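Local coordinates for protein alanine racemase 1 (PDB 4Y2W) that belongs to the alanine racemase family, which pairs an N-terminal parallel beta/alpha barrel with a C-terminal domain built mainly of beta strands, at residues Pro234-Glu239 with Ser347-Ala352. The protein carries 1 engineered substitution. Numbering follows the deposited sequence.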
loop_
_atom_site.group_PDB
_atom_site.type_symbol
_atom_site.label_atom_id
_atom_site.label_comp_id
_atom_site.label_asym_id
_atom_site.label_seq_id
_atom_site.Cartn_x
_atom_site.Cartn_y
_atom_site.Cartn_z
ATOM N N PRO A 234 -9.214 -6.409 -17.752
ATOM C CA PRO A 234 -9.320 -7.296 -16.588
ATOM C C PRO A 234 -8.702 -8.680 -16.792
ATOM O O PRO A 234 -8.346 -9.337 -15.816
ATOM C CB PRO A 234 -10.833 -7.415 -16.373
ATOM C CG PRO A 234 -11.426 -7.174 -17.718
ATOM C CD PRO A 234 -10.519 -6.200 -18.410
ATOM N N SER A 235 -8.589 -9.119 -18.044
ATOM C CA SER A 235 -8.017 -10.427 -18.353
ATOM C C SER A 235 -7.577 -10.481 -19.816
ATOM O O SER A 235 -7.600 -9.467 -20.522
ATOM C CB SER A 235 -9.040 -11.529 -18.063
ATOM O OG SER A 235 -10.103 -11.495 -19.001
ATOM N N LYS A 236 -7.168 -11.665 -20.264
ATOM C CA LYS A 236 -6.774 -11.867 -21.652
ATOM C C LYS A 236 -7.922 -12.368 -22.533
ATOM O O LYS A 236 -7.797 -12.364 -23.757
ATOM C CB LYS A 236 -5.587 -12.829 -21.720
ATOM C CG LYS A 236 -4.384 -12.332 -20.938
ATOM C CD LYS A 236 -3.131 -13.143 -21.225
ATOM C CE LYS A 236 -1.890 -12.445 -20.686
ATOM N NZ LYS A 236 -1.974 -12.163 -19.225
ATOM N N ARG A 237 -9.036 -12.780 -21.920
ATOM C CA ARG A 237 -10.197 -13.290 -22.660
ATOM C C ARG A 237 -11.275 -12.218 -22.874
ATOM O O ARG A 237 -12.458 -12.446 -22.604
ATOM C CB ARG A 237 -10.815 -14.493 -21.936
ATOM C CG ARG A 237 -9.830 -15.553 -21.464
ATOM C CD ARG A 237 -10.507 -16.915 -21.348
ATOM N NE ARG A 237 -10.275 -17.556 -20.055
ATOM C CZ ARG A 237 -9.133 -18.128 -19.673
ATOM N NH1 ARG A 237 -8.071 -18.146 -20.478
ATOM N NH2 ARG A 237 -9.050 -18.682 -18.467
ATOM N N VAL A 238 -10.859 -11.057 -23.370
ATOM C CA VAL A 238 -11.778 -9.963 -23.685
ATOM C C VAL A 238 -11.462 -9.448 -25.086
ATOM O O VAL A 238 -10.340 -9.601 -25.568
ATOM C CB VAL A 238 -11.703 -8.816 -22.649
ATOM C CG1 VAL A 238 -12.061 -9.329 -21.263
ATOM C CG2 VAL A 238 -10.327 -8.163 -22.633
ATOM N N GLU A 239 -12.450 -8.837 -25.732
ATOM C CA GLU A 239 -12.347 -8.490 -27.152
ATOM C C GLU A 239 -11.411 -7.308 -27.446
ATOM O O GLU A 239 -10.735 -7.302 -28.479
ATOM C CB GLU A 239 -13.741 -8.250 -27.742
ATOM C CG GLU A 239 -14.616 -9.497 -27.698
ATOM C CD GLU A 239 -15.935 -9.342 -28.434
ATOM O OE1 GLU A 239 -16.291 -8.206 -28.810
ATOM O OE2 GLU A 239 -16.619 -10.369 -28.631
ATOM N N SER A 347 4.239 -2.154 -19.391
ATOM C CA SER A 347 2.836 -1.945 -19.045
ATOM C C SER A 347 2.508 -2.507 -17.671
ATOM O O SER A 347 3.213 -3.377 -17.153
ATOM C CB SER A 347 1.911 -2.584 -20.089
ATOM O OG SER A 347 1.802 -3.986 -19.894
ATOM N N VAL A 348 1.430 -1.993 -17.093
ATOM C CA VAL A 348 0.897 -2.518 -15.844
ATOM C C VAL A 348 0.506 -3.995 -15.961
ATOM O O VAL A 348 0.622 -4.742 -14.993
ATOM C CB VAL A 348 -0.312 -1.683 -15.354
ATOM C CG1 VAL A 348 -1.501 -1.811 -16.304
ATOM C CG2 VAL A 348 -0.695 -2.078 -13.930
ATOM N N GLU A 349 0.051 -4.412 -17.142
ATOM C CA GLU A 349 -0.310 -5.813 -17.372
ATOM C C GLU A 349 0.919 -6.729 -17.369
ATOM O O GLU A 349 0.872 -7.831 -16.816
ATOM C CB GLU A 349 -1.090 -5.975 -18.681
ATOM C CG GLU A 349 -1.768 -7.336 -18.805
ATOM C CD GLU A 349 -2.664 -7.463 -20.022
ATOM O OE1 GLU A 349 -3.312 -8.526 -20.172
ATOM O OE2 GLU A 349 -2.718 -6.510 -20.828
ATOM N N SER A 350 2.008 -6.273 -17.986
ATOM C CA SER A 350 3.271 -7.017 -17.970
ATOM C C SER A 350 3.752 -7.262 -16.541
ATOM O O SER A 350 4.213 -8.359 -16.219
ATOM C CB SER A 350 4.354 -6.268 -18.746
ATOM O OG SER A 350 4.002 -6.122 -20.105
ATOM N N MET A 351 3.643 -6.239 -15.694
ATOM C CA MET A 351 4.027 -6.355 -14.291
ATOM C C MET A 351 3.126 -7.344 -13.551
ATOM O O MET A 351 3.610 -8.182 -12.792
ATOM C CB MET A 351 3.990 -4.989 -13.606
ATOM C CG MET A 351 4.342 -5.035 -12.126
ATOM S SD MET A 351 5.034 -3.495 -11.490
ATOM C CE MET A 351 6.692 -3.586 -12.160
ATOM N N ALA A 352 1.819 -7.245 -13.786
ATOM C CA ALA A 352 0.839 -8.146 -13.174
ATOM C C ALA A 352 1.094 -9.611 -13.535
ATOM O O ALA A 352 0.953 -10.499 -12.692
ATOM C CB ALA A 352 -0.568 -7.744 -13.586
#
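Lys236 and Glu349 meet at the surface, one from a loop and one from the first turn of a helix, and their side chains carry most of a contact that buries just 76 Å². The backbones stay well apart, with Ser235 CA and Glu349 CA separated by 9.0 Å. Glu349 covers about half of this separation, its CG anti to the backbone N (chi1 -166°) and the chain beyond extended, which brings OE1 toward the loop. There OE1 lies 4.0 Å from Lys236 NZ, a long salt bridge, and equally far from Lys236 CG, so it faces both the root and the tip of the lysine chain. The lysine runs extended until a bend at its last torsion (chi4 57°). Its ammonium forms another salt bridge with Asp353, one turn beyond Glu349 on the same helix, while Arg240 NH2 pairs with Glu349 OE1 and donates to Ser235 O, tying the carboxylate to the loop backbone. The two cations beside Glu349 would be expected to favour its charged form.

This charged meeting is loose, without a direct hydrogen bond between the two segments, and Lys236 lies exposed. Tighter packing is found behind it, where the buried Val348, Met351 and Ala352 rest on Val362 of helix 359-365, and on the loop side, where Val238 packs on Leu213 of helix 209-214 and Ser235 OG bonds Ser173 O. The helix start is secured by Ser347 as N-cap, its OG accepting from Ser350 N at 3.0 Å. The contact thus links the connection between the last barrel strand, 222-224, and strand 248-260 of the mixed sheet to helix 348-354, which follows the short strand 345-346 after the N-cap residue Ser347.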